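PDB 5XYH: CbsA from Xanthomonas oryzae pv. oryzae, which probably hydrolyses beta-1,4-glucosidic bonds of cellulose as an exoglucanase that releases cellobiose from chain ends, and so helps to degrade plant cell walls. Local coordinates for residues P46-L51 with R140-I145; S68-L73 with P134-L139; A78-K81 with P85-V88; T130-K135 with H183-V188; G174-L179 with Q218-G223. One frame throughout, in Å; residues are numbered along the deposited sequence.

Interaction 1: residues P46-L51 with R140-I145; sequences PTYVWL and RIVNII
Tyr48 lies across the inward-facing side chains of strand 140-145, meeting Val142 and Ile144 inside the distorted alpha/beta barrel of glycoside hydrolase family 6. The two segments are not sheet partners. Both strand 49-51 and strand 140-145 pair in parallel with strand 86-92, and the tyrosine, just ahead of its own strand, spans that intervening neighbour. Among the apolar contacts, Ile144 brings CD1 obliquely up to the phenol ring, 3.5 Å from Tyr48 CD2, with CG1 close behind at 3.8 Å from the same carbon. The isoleucine is extended at its end (chi2 174°), which carries CD1 away from the strand and up to the ring. The alternate residues serve the outer layer: Asn143 and Ile145 pack on helix 170-183, and Ile141 on Leu73 and Leu131. The polar contribution is slight and involves no bond between the segments: Val142 O approaches the ring obliquely, 3.5 Å from Tyr48 CE2. Phe8 also touches the tyrosine, and the backbone of Tyr48 is hydrogen-bonded to Trp359, near the other end of the curled sheet. The phenol oxygen is buried without a hydrogen-bond partner in the model; Tyr48 OH ends 3.3 Å from the methyl Val142 CG1.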
# COMPACT_ATOMS: atom_id res chain seq x y z
N PRO A 46 -4.68 -10.29 9.98
CA PRO A 46 -3.54 -10.49 9.08
C PRO A 46 -2.97 -9.17 8.61
O PRO A 46 -3.71 -8.23 8.32
CB PRO A 46 -4.15 -11.26 7.90
CG PRO A 46 -5.39 -11.88 8.42
CD PRO A 46 -5.90 -10.99 9.52
N THR A 47 -1.63 -9.11 8.51
CA THR A 47 -0.91 -7.96 7.97
C THR A 47 0.13 -8.45 6.97
O THR A 47 0.66 -9.55 7.10
CB THR A 47 -0.22 -7.12 9.08
OG1 THR A 47 0.60 -7.98 9.89
CG2 THR A 47 -1.24 -6.42 9.97
N TYR A 48 0.41 -7.63 5.96
CA TYR A 48 1.32 -8.04 4.90
C TYR A 48 2.77 -7.91 5.36
O TYR A 48 3.12 -7.04 6.16
CB TYR A 48 1.05 -7.22 3.63
CG TYR A 48 0.01 -7.90 2.76
CD1 TYR A 48 -1.24 -8.22 3.29
CD2 TYR A 48 0.28 -8.26 1.43
CE1 TYR A 48 -2.20 -8.86 2.54
CE2 TYR A 48 -0.69 -8.90 0.67
CZ TYR A 48 -1.92 -9.20 1.24
OH TYR A 48 -2.91 -9.85 0.54
N VAL A 49 3.62 -8.81 4.85
CA VAL A 49 5.04 -8.85 5.19
C VAL A 49 5.83 -8.15 4.08
O VAL A 49 5.85 -8.62 2.94
CB VAL A 49 5.54 -10.29 5.35
CG1 VAL A 49 7.05 -10.30 5.49
CG2 VAL A 49 4.86 -10.97 6.53
N TRP A 50 6.51 -7.06 4.42
CA TRP A 50 7.26 -6.29 3.43
C TRP A 50 8.64 -6.91 3.24
O TRP A 50 9.43 -6.95 4.19
CB TRP A 50 7.40 -4.82 3.85
CG TRP A 50 6.11 -4.10 3.71
CD1 TRP A 50 4.97 -4.33 4.44
CD2 TRP A 50 5.79 -3.06 2.79
NE1 TRP A 50 3.97 -3.50 4.02
CE2 TRP A 50 4.45 -2.70 3.01
CE3 TRP A 50 6.52 -2.38 1.80
CZ2 TRP A 50 3.80 -1.71 2.27
CZ3 TRP A 50 5.88 -1.39 1.07
CH2 TRP A 50 4.54 -1.06 1.31
N LEU A 51 8.92 -7.40 2.04
CA LEU A 51 10.27 -7.82 1.67
C LEU A 51 10.99 -6.63 1.04
O LEU A 51 11.16 -6.55 -0.18
CB LEU A 51 10.22 -9.02 0.73
CG LEU A 51 9.52 -10.26 1.30
CD1 LEU A 51 9.39 -11.34 0.23
CD2 LEU A 51 10.24 -10.78 2.53
N ARG A 140 -1.68 -20.13 -0.01
CA ARG A 140 -1.91 -19.19 -1.11
C ARG A 140 -1.07 -17.94 -0.84
O ARG A 140 -1.30 -17.24 0.15
CB ARG A 140 -3.39 -18.84 -1.23
CG ARG A 140 -4.25 -20.01 -1.67
CD ARG A 140 -5.70 -19.58 -1.84
NE ARG A 140 -6.53 -20.72 -2.20
CZ ARG A 140 -7.86 -20.74 -2.14
NH1 ARG A 140 -8.53 -19.67 -1.73
NH2 ARG A 140 -8.51 -21.83 -2.49
N ILE A 141 -0.10 -17.67 -1.70
CA ILE A 141 0.78 -16.53 -1.55
C ILE A 141 0.19 -15.38 -2.35
O ILE A 141 -0.07 -15.53 -3.55
CB ILE A 141 2.21 -16.86 -2.01
CG1 ILE A 141 2.68 -18.20 -1.41
CG2 ILE A 141 3.18 -15.75 -1.64
CD1 ILE A 141 2.70 -18.19 0.11
N VAL A 142 -0.04 -14.24 -1.70
CA VAL A 142 -0.66 -13.08 -2.36
C VAL A 142 0.36 -11.95 -2.33
O VAL A 142 0.68 -11.42 -1.25
CB VAL A 142 -1.97 -12.65 -1.69
CG1 VAL A 142 -2.52 -11.40 -2.39
CG2 VAL A 142 -3.00 -13.77 -1.70
N ASN A 143 0.83 -11.56 -3.51
CA ASN A 143 1.90 -10.58 -3.65
C ASN A 143 1.35 -9.20 -4.00
O ASN A 143 0.55 -9.05 -4.94
CB ASN A 143 2.88 -11.01 -4.74
CG ASN A 143 3.71 -12.20 -4.33
OD1 ASN A 143 4.11 -12.34 -3.17
ND2 ASN A 143 3.98 -13.08 -5.29
N ILE A 144 1.79 -8.18 -3.25
CA ILE A 144 1.68 -6.80 -3.68
C ILE A 144 2.94 -6.49 -4.49
O ILE A 144 4.05 -6.48 -3.95
CB ILE A 144 1.53 -5.84 -2.49
CG1 ILE A 144 0.21 -6.15 -1.76
CG2 ILE A 144 1.59 -4.38 -2.98
CD1 ILE A 144 0.00 -5.37 -0.47
N ILE A 145 2.76 -6.24 -5.78
CA ILE A 145 3.89 -6.14 -6.71
C ILE A 145 4.39 -4.69 -6.77
O ILE A 145 3.74 -3.81 -7.35
CB ILE A 145 3.51 -6.64 -8.11
CG1 ILE A 145 3.11 -8.12 -8.05
CG2 ILE A 145 4.67 -6.40 -9.08
CD1 ILE A 145 4.25 -9.07 -7.67

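Interaction 2: residues S68-L73 with P134-L139; sequences SLQGHL and PKYKGL
Leu73 of helix 69-79 rests on the ring of Tyr136, in the loop that leads from helix 113-131 into strand 140-145. The contact is a CH-pi interaction: Leu73 CB stands 3.6 Å from the centroid of the Tyr136 ring, 20° off the normal, displaced toward the CE1 side, where Leu73 CB and Tyr136 CE1 are 3.4 Å apart. Leu73 CD1 touches the far half of the ring, 3.7 Å from Tyr136 CE2, while its other methyl, CD2, meets Leu139 CD1 at 3.9 Å. On the opposite face of the ring lies Lys135 CB, so the phenol is sandwiched between aliphatic groups. One shell out, Asn74 OD1 is hydrogen-bonded to both Tyr136 OH and Lys135 NZ, fixing the polar tip of the ring against the helix. A type I turn from Tyr136 to Leu139, closed by Leu139 N to Tyr136 O at 3.0 Å, lets both side chains reach the same leucine. Ser68 stands at the N-cap just ahead of the helix, its OG accepting from Gly71 N at 2.8 Å. The chemistry thus divides: dispersion and CH-pi contact hold the faces of the ring, and directional bonding is left to its hydroxyl, a division that probably fixes the ring's position along the helix.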
# COMPACT_ATOMS: atom_id res chain seq x y z
N SER A 68 12.58 -14.79 8.99
CA SER A 68 12.92 -15.00 7.59
C SER A 68 11.66 -15.30 6.78
O SER A 68 10.60 -15.64 7.33
CB SER A 68 13.88 -16.17 7.44
OG SER A 68 13.18 -17.39 7.64
N LEU A 69 11.78 -15.20 5.45
CA LEU A 69 10.68 -15.59 4.58
C LEU A 69 10.24 -17.02 4.88
O LEU A 69 9.05 -17.29 4.98
CB LEU A 69 11.08 -15.44 3.11
CG LEU A 69 10.05 -15.93 2.07
CD1 LEU A 69 8.65 -15.27 2.26
CD2 LEU A 69 10.53 -15.76 0.64
N GLN A 70 11.20 -17.94 5.05
CA GLN A 70 10.82 -19.31 5.40
C GLN A 70 10.15 -19.38 6.76
O GLN A 70 9.22 -20.17 6.96
CB GLN A 70 12.04 -20.22 5.36
CG GLN A 70 12.72 -20.24 4.02
CD GLN A 70 13.81 -21.28 3.96
OE1 GLN A 70 13.84 -22.20 4.79
NE2 GLN A 70 14.70 -21.16 2.98
N GLY A 71 10.62 -18.57 7.72
CA GLY A 71 9.96 -18.55 9.03
C GLY A 71 8.51 -18.10 8.94
O GLY A 71 7.63 -18.64 9.62
N HIS A 72 8.24 -17.09 8.11
CA HIS A 72 6.87 -16.66 7.87
C HIS A 72 6.05 -17.78 7.26
O HIS A 72 4.92 -18.03 7.68
CB HIS A 72 6.85 -15.46 6.92
CG HIS A 72 7.31 -14.19 7.54
ND1 HIS A 72 6.66 -13.60 8.60
CD2 HIS A 72 8.33 -13.37 7.22
CE1 HIS A 72 7.27 -12.47 8.92
NE2 HIS A 72 8.29 -12.31 8.10
N LEU A 73 6.61 -18.46 6.27
CA LEU A 73 5.86 -19.51 5.59
C LEU A 73 5.62 -20.70 6.51
O LEU A 73 4.57 -21.35 6.43
CB LEU A 73 6.59 -19.94 4.32
CG LEU A 73 6.73 -18.84 3.26
CD1 LEU A 73 7.78 -19.21 2.23
CD2 LEU A 73 5.38 -18.58 2.60
N PRO A 134 7.67 -27.49 -2.32
CA PRO A 134 6.45 -28.30 -2.12
C PRO A 134 5.90 -28.24 -0.70
O PRO A 134 4.70 -28.48 -0.48
CB PRO A 134 6.91 -29.73 -2.46
CG PRO A 134 8.09 -29.55 -3.34
CD PRO A 134 8.77 -28.27 -2.92
N LYS A 135 6.76 -27.91 0.27
CA LYS A 135 6.31 -27.77 1.66
C LYS A 135 5.20 -26.73 1.79
O LYS A 135 4.37 -26.82 2.71
CB LYS A 135 7.51 -27.38 2.54
CG LYS A 135 7.19 -27.24 4.01
CD LYS A 135 8.43 -26.79 4.78
CE LYS A 135 8.13 -26.70 6.28
NZ LYS A 135 9.32 -26.27 7.06
N TYR A 136 5.15 -25.76 0.87
CA TYR A 136 4.24 -24.63 0.99
C TYR A 136 3.12 -24.64 -0.05
O TYR A 136 2.41 -23.63 -0.20
CB TYR A 136 5.05 -23.34 0.88
CG TYR A 136 6.19 -23.23 1.87
CD1 TYR A 136 5.97 -23.41 3.24
CD2 TYR A 136 7.48 -22.96 1.45
CE1 TYR A 136 7.02 -23.30 4.15
CE2 TYR A 136 8.53 -22.86 2.35
CZ TYR A 136 8.29 -23.03 3.70
OH TYR A 136 9.34 -22.92 4.59
N LYS A 137 2.92 -25.76 -0.75
CA LYS A 137 1.89 -25.83 -1.78
C LYS A 137 0.49 -25.60 -1.21
O LYS A 137 -0.41 -25.17 -1.94
CB LYS A 137 1.99 -27.18 -2.53
CG LYS A 137 1.40 -28.39 -1.81
CD LYS A 137 -0.06 -28.69 -2.25
CE LYS A 137 -0.87 -29.38 -1.14
NZ LYS A 137 -2.35 -29.20 -1.37
N GLY A 138 0.28 -25.86 0.09
CA GLY A 138 -1.04 -25.65 0.67
C GLY A 138 -1.35 -24.22 1.06
O GLY A 138 -2.47 -23.94 1.48
N LEU A 139 -0.37 -23.32 0.92
CA LEU A 139 -0.53 -21.89 1.18
C LEU A 139 -0.85 -21.16 -0.11
O LEU A 139 -0.33 -21.51 -1.18
CB LEU A 139 0.75 -21.32 1.79
CG LEU A 139 1.35 -21.98 3.04
CD1 LEU A 139 2.70 -21.38 3.36
CD2 LEU A 139 0.43 -21.84 4.24

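Interaction 3: residues A78-K81 with P85-V88; sequences AQKK and PITV
The backbones come closest at Lys80 and Ile86, whose CA atoms are 6.0 Å apart, as the chain leaves helix 69-79 and doubles back into strand 86-92. This is the helix-to-strand return of an alpha/beta barrel, made here with only three residues between the segments. Ile86 fills the corner with two of its branches. Its CG2 lies against the aliphatic stem of Lys80, 3.9 Å from Lys80 CG, and its extended arm (chi1 -177°, chi2 174°) runs the other way, bringing CD1 to within 4.1 Å of Gln79 CB at the weakly bonded end of the helix. Leu139 packs on the same isoleucine. Lys80 is straight as far as CE and then bends at chi4 (-49°), which turns its ammonium group back to the chain: NZ is hydrogen-bonded to Thr84 O and more weakly to Lys81 O, at 3.3 Å. The lysine therefore gives its stem to Ile86 and its charge to the carbonyls of the connecting loop. The amide of Gln79 is engaged outside the corner, its OE1 accepting from Val15 N. Between the two backbones a single water completes the corner, accepting from Lys81 N at 2.9 Å and donating to Pro85 O at 3.0 Å.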
# COMPACT_ATOMS: atom_id res chain seq x y z
N ALA A 78 1.34 -23.45 10.32
CA ALA A 78 0.83 -23.74 11.65
C ALA A 78 -0.47 -23.01 11.96
O ALA A 78 -1.15 -23.38 12.92
CB ALA A 78 1.89 -23.37 12.69
N GLN A 79 -0.83 -22.00 11.18
CA GLN A 79 -2.10 -21.32 11.38
C GLN A 79 -3.19 -21.81 10.44
O GLN A 79 -4.35 -21.39 10.60
CB GLN A 79 -1.93 -19.81 11.22
CG GLN A 79 -0.77 -19.23 12.03
CD GLN A 79 -0.61 -17.73 11.84
OE1 GLN A 79 -1.46 -17.07 11.21
NE2 GLN A 79 0.47 -17.18 12.39
N LYS A 80 -2.88 -22.70 9.49
CA LYS A 80 -3.86 -23.13 8.51
C LYS A 80 -4.89 -24.06 9.13
O LYS A 80 -4.54 -25.08 9.73
CB LYS A 80 -3.17 -23.83 7.33
CG LYS A 80 -4.14 -24.20 6.20
CD LYS A 80 -3.47 -24.98 5.07
CE LYS A 80 -4.44 -25.21 3.91
NZ LYS A 80 -5.79 -25.76 4.32
N LYS A 81 -6.17 -23.72 8.98
CA LYS A 81 -7.24 -24.59 9.45
C LYS A 81 -7.48 -25.73 8.47
O LYS A 81 -7.23 -25.60 7.26
CB LYS A 81 -8.53 -23.78 9.66
CG LYS A 81 -9.78 -24.59 10.06
CD LYS A 81 -10.95 -23.64 10.35
CE LYS A 81 -11.60 -23.91 11.70
NZ LYS A 81 -13.02 -23.42 11.76
N PRO A 85 -8.48 -22.77 3.03
CA PRO A 85 -7.32 -22.07 2.47
C PRO A 85 -6.88 -20.96 3.41
O PRO A 85 -7.61 -20.52 4.29
CB PRO A 85 -7.85 -21.52 1.15
CG PRO A 85 -9.31 -21.38 1.34
CD PRO A 85 -9.70 -22.53 2.24
N ILE A 86 -5.64 -20.51 3.20
CA ILE A 86 -5.05 -19.41 3.96
C ILE A 86 -4.21 -18.57 2.99
O ILE A 86 -3.51 -19.12 2.13
CB ILE A 86 -4.20 -19.93 5.14
CG1 ILE A 86 -3.64 -18.79 5.99
CG2 ILE A 86 -3.09 -20.84 4.64
CD1 ILE A 86 -2.92 -19.25 7.26
N THR A 87 -4.32 -17.24 3.09
CA THR A 87 -3.50 -16.36 2.27
C THR A 87 -2.32 -15.82 3.09
O THR A 87 -2.48 -15.50 4.28
CB THR A 87 -4.32 -15.20 1.67
OG1 THR A 87 -4.90 -14.38 2.70
CG2 THR A 87 -5.41 -15.73 0.78
N VAL A 88 -1.15 -15.77 2.46
CA VAL A 88 0.07 -15.21 3.06
C VAL A 88 0.42 -13.96 2.27
O VAL A 88 0.78 -14.04 1.08
CB VAL A 88 1.23 -16.22 3.05
CG1 VAL A 88 2.45 -15.61 3.72
CG2 VAL A 88 0.82 -17.48 3.78
O HOH W 1 -6.83 -21.79 6.91

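Interaction 4: residues T130-K135 with H183-V188; sequences TLANPK and HAIPNV
The flat peptide joining Leu131 to Ala132 has one face covered by Ile185, which sets CD1 above the nitrogen, 4.0 Å from Ala132 N, and CG2 above the oxygen, 4.1 Å from Leu131 O. A second flat group, the carboxamide of Asn133, is turned into its own segment: OD1 accepts from Lys135 N at 2.9 Å, an Asx turn in which the N-H points almost straight at the oxygen (170°) yet approaches from above the carbonyl plane, 49° out of it.

The remaining contacts are aliphatic. Ile185 CD1 also meets Leu131 CB, at 3.9 Å, and Ala132 CB, at 4.1 Å, so a single methyl lies at the junction of two residues at the C-terminal end of helix 113-131. Leu131 reaches further inward, its CD1 4.1 Å from Val188 CG2, with the two side chains crossing at about a right angle. A type I turn from Ile185 to Val188, closed by Val188 N to Ile185 O, brings both of these residues to face the helix end. Within that turn Asn187 donates from ND2 to Leu139 O, which places the turn beside the start of strand 140-145.

Leu131 and Val188 both touch Ile141 of strand 140-145 and Leu182 of helix 170-183, and Leu131 also touches Leu73 of helix 69-79. The contact thus joins the C-terminal end of helix 113-131 to the loop that enters strand 188-193, with strand 140-145 beneath and a neighbouring helix flanking it on each side.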
# COMPACT_ATOMS: atom_id res chain seq x y z
N THR A 130 12.07 -20.09 -2.91
CA THR A 130 11.49 -20.34 -1.60
C THR A 130 10.00 -20.63 -1.70
O THR A 130 9.51 -21.60 -1.10
CB THR A 130 11.75 -19.14 -0.69
OG1 THR A 130 13.17 -18.93 -0.61
CG2 THR A 130 11.19 -19.39 0.71
N LEU A 131 9.26 -19.82 -2.45
CA LEU A 131 7.82 -20.05 -2.53
C LEU A 131 7.48 -21.35 -3.26
O LEU A 131 6.44 -21.96 -2.99
CB LEU A 131 7.11 -18.87 -3.19
CG LEU A 131 7.22 -17.50 -2.52
CD1 LEU A 131 6.55 -16.42 -3.36
CD2 LEU A 131 6.62 -17.54 -1.11
N ALA A 132 8.34 -21.79 -4.18
CA ALA A 132 8.00 -22.98 -4.96
C ALA A 132 8.19 -24.28 -4.19
O ALA A 132 7.86 -25.35 -4.71
CB ALA A 132 8.84 -23.02 -6.25
N ASN A 133 8.73 -24.22 -2.97
CA ASN A 133 9.00 -25.40 -2.16
C ASN A 133 7.72 -26.20 -1.94
O ASN A 133 6.75 -25.65 -1.38
CB ASN A 133 9.60 -24.96 -0.82
CG ASN A 133 10.05 -26.13 0.05
OD1 ASN A 133 9.61 -27.26 -0.12
ND2 ASN A 133 10.91 -25.83 1.03
N PRO A 134 7.67 -27.49 -2.32
CA PRO A 134 6.45 -28.30 -2.12
C PRO A 134 5.90 -28.24 -0.70
O PRO A 134 4.70 -28.48 -0.48
CB PRO A 134 6.91 -29.73 -2.46
CG PRO A 134 8.09 -29.55 -3.34
CD PRO A 134 8.77 -28.27 -2.92
N LYS A 135 6.76 -27.91 0.27
CA LYS A 135 6.31 -27.77 1.66
C LYS A 135 5.20 -26.73 1.79
O LYS A 135 4.37 -26.82 2.71
CB LYS A 135 7.51 -27.38 2.54
CG LYS A 135 7.19 -27.24 4.01
CD LYS A 135 8.43 -26.79 4.78
CE LYS A 135 8.13 -26.70 6.28
NZ LYS A 135 9.32 -26.27 7.06
N HIS A 183 4.42 -15.68 -11.06
CA HIS A 183 3.24 -16.31 -11.63
C HIS A 183 3.47 -17.77 -11.98
O HIS A 183 2.51 -18.55 -12.03
CB HIS A 183 2.76 -15.56 -12.88
CG HIS A 183 1.56 -16.19 -13.53
ND1 HIS A 183 0.34 -16.29 -12.91
CD2 HIS A 183 1.41 -16.79 -14.74
CE1 HIS A 183 -0.52 -16.91 -13.70
NE2 HIS A 183 0.11 -17.22 -14.83
N ALA A 184 4.72 -18.18 -12.21
CA ALA A 184 5.01 -19.56 -12.56
C ALA A 184 4.66 -20.53 -11.43
O ALA A 184 4.51 -21.73 -11.68
CB ALA A 184 6.49 -19.70 -12.92
N ILE A 185 4.55 -20.05 -10.20
CA ILE A 185 4.19 -20.89 -9.06
C ILE A 185 2.67 -20.86 -8.92
O ILE A 185 2.10 -19.76 -8.73
CB ILE A 185 4.89 -20.39 -7.79
CG1 ILE A 185 6.37 -20.15 -8.11
CG2 ILE A 185 4.75 -21.39 -6.66
CD1 ILE A 185 7.11 -19.36 -7.06
N PRO A 186 1.98 -22.01 -9.02
CA PRO A 186 0.52 -21.97 -9.24
C PRO A 186 -0.27 -21.50 -8.03
O PRO A 186 -1.42 -21.07 -8.21
CB PRO A 186 0.18 -23.43 -9.60
CG PRO A 186 1.29 -24.24 -8.97
CD PRO A 186 2.52 -23.38 -9.05
N ASN A 187 0.28 -21.57 -6.82
CA ASN A 187 -0.42 -21.08 -5.65
C ASN A 187 0.03 -19.66 -5.27
O ASN A 187 -0.18 -19.24 -4.12
CB ASN A 187 -0.24 -22.05 -4.48
CG ASN A 187 1.21 -22.32 -4.17
OD1 ASN A 187 2.04 -22.43 -5.08
ND2 ASN A 187 1.54 -22.44 -2.89
N VAL A 188 0.62 -18.93 -6.21
CA VAL A 188 1.03 -17.54 -5.99
C VAL A 188 0.11 -16.63 -6.79
O VAL A 188 -0.15 -16.88 -7.98
CB VAL A 188 2.50 -17.33 -6.38
CG1 VAL A 188 2.85 -15.86 -6.39
CG2 VAL A 188 3.42 -18.11 -5.41

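Interaction 5: residues G174-L179 with Q218-G223; sequences GIKYAL and QGTAAG
Gly219, just beyond helix 206-218, turns its carbonyl toward Lys176 on helix 170-183, with Gly219 O 3.3 Å from Lys176 CE. The lysine is extended all along (CG anti to the backbone N, chi1 169°) and lays its last methylene beside this oxygen; NZ is 3.6 Å from Gly219 O, a separation at which any attraction is probably electrostatic. Thr220 follows and carries the apolar part. Its methyl, CG2, lodges against the helix, 3.9 Å from Leu179 CB, 4.0 Å from Lys176 O and 4.1 Å from Lys176 CG, thus touching residues that lie almost one turn apart. The threonine's chi1 of 64° directs OG1 elsewhere, to hydrogen bonds with Val217 O and Ser226 OG, so one branch serves the helix and the other the loop. Ala221 adds a polar tie through its backbone, N donating to Asp180 OD1 on the same helix. Gly223, with positive phi, ends the type I turn begun at Thr220, its N bonded to Thr220 O at 3.1 Å. The turn lies on the return from helix 206-218 to strand 229-232 and pins it on helix 170-183, in the alpha/beta barrel of glycoside hydrolase family 6, whose parallel strands 188-193 and 229-232 are neighbours.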
# COMPACT_ATOMS: atom_id res chain seq x y z
N GLY A 174 12.07 -4.96 -14.46
CA GLY A 174 11.92 -5.57 -13.15
C GLY A 174 10.54 -6.14 -12.90
O GLY A 174 10.40 -7.24 -12.35
N ILE A 175 9.49 -5.40 -13.26
CA ILE A 175 8.13 -5.89 -13.07
C ILE A 175 7.91 -7.15 -13.90
O ILE A 175 7.34 -8.14 -13.42
CB ILE A 175 7.09 -4.81 -13.43
CG1 ILE A 175 7.28 -3.54 -12.60
CG2 ILE A 175 5.67 -5.39 -13.29
CD1 ILE A 175 6.63 -3.56 -11.25
N LYS A 176 8.34 -7.13 -15.16
CA LYS A 176 8.13 -8.29 -16.02
C LYS A 176 8.79 -9.53 -15.44
O LYS A 176 8.18 -10.61 -15.40
CB LYS A 176 8.66 -8.00 -17.43
CG LYS A 176 8.72 -9.23 -18.32
CD LYS A 176 9.46 -8.94 -19.62
CE LYS A 176 9.26 -10.08 -20.59
NZ LYS A 176 9.84 -9.84 -21.94
N TYR A 177 10.02 -9.38 -14.94
CA TYR A 177 10.72 -10.53 -14.38
C TYR A 177 10.04 -11.02 -13.11
O TYR A 177 9.88 -12.24 -12.90
CB TYR A 177 12.18 -10.16 -14.10
CG TYR A 177 13.08 -11.32 -13.78
CD1 TYR A 177 13.73 -12.02 -14.79
CD2 TYR A 177 13.29 -11.72 -12.47
CE1 TYR A 177 14.54 -13.09 -14.51
CE2 TYR A 177 14.11 -12.80 -12.17
CZ TYR A 177 14.74 -13.48 -13.20
OH TYR A 177 15.57 -14.54 -12.92
N ALA A 178 9.65 -10.09 -12.23
CA ALA A 178 8.92 -10.47 -11.03
C ALA A 178 7.66 -11.24 -11.39
O ALA A 178 7.40 -12.32 -10.84
CB ALA A 178 8.57 -9.24 -10.20
N LEU A 179 6.87 -10.72 -12.33
CA LEU A 179 5.62 -11.40 -12.68
C LEU A 179 5.89 -12.77 -13.28
O LEU A 179 5.22 -13.75 -12.92
CB LEU A 179 4.77 -10.55 -13.63
CG LEU A 179 4.12 -9.30 -13.01
CD1 LEU A 179 3.44 -8.50 -14.10
CD2 LEU A 179 3.15 -9.62 -11.88
N GLN A 218 1.30 -7.67 -20.51
CA GLN A 218 1.11 -8.41 -21.75
C GLN A 218 2.42 -9.02 -22.23
O GLN A 218 2.42 -10.12 -22.79
CB GLN A 218 0.50 -7.51 -22.83
CG GLN A 218 0.29 -8.23 -24.16
CD GLN A 218 -0.36 -7.36 -25.23
OE1 GLN A 218 -0.70 -6.19 -24.99
NE2 GLN A 218 -0.52 -7.93 -26.43
N GLY A 219 3.54 -8.36 -21.98
CA GLY A 219 4.81 -8.88 -22.41
C GLY A 219 5.35 -10.03 -21.59
O GLY A 219 6.36 -10.62 -22.00
N THR A 220 4.74 -10.34 -20.45
CA THR A 220 5.18 -11.48 -19.67
C THR A 220 4.88 -12.77 -20.45
O THR A 220 4.16 -12.76 -21.45
CB THR A 220 4.51 -11.51 -18.30
OG1 THR A 220 3.09 -11.68 -18.45
CG2 THR A 220 4.77 -10.21 -17.54
N ALA A 221 5.43 -13.89 -19.97
CA ALA A 221 5.24 -15.14 -20.69
C ALA A 221 3.76 -15.51 -20.80
O ALA A 221 3.28 -15.88 -21.88
CB ALA A 221 6.03 -16.26 -20.01
N ALA A 222 3.01 -15.39 -19.70
CA ALA A 222 1.59 -15.73 -19.70
C ALA A 222 0.69 -14.57 -20.10
O ALA A 222 -0.53 -14.72 -20.08
CB ALA A 222 1.18 -16.25 -18.32
N GLY A 223 1.25 -13.42 -20.48
CA GLY A 223 0.39 -12.30 -20.82
C GLY A 223 -0.37 -11.79 -19.60
O GLY A 223 0.10 -11.87 -18.46

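In the fold
Interaction 1 lies nearest the middle of the chain, inside the barrel; the other four lie over 20 Å from the chain centre, in its outer layer. Interactions 2 and 4 are nonetheless buried, whereas 3 and 5 are half open and rely more on lysine stems, backbone carbonyls or water. Helix 69-79 serves both 2 and 3, one near its start and the other at its end. Interactions 2 and 4 share Pro134 and Lys135 in the loop before strand 140-145. That strand links the set: Ile141 packs on Leu73, Leu131, Val88 and Val188, and Ile145 on Leu179, while interaction 5 touches interaction 4 where His183 packs on Ala222.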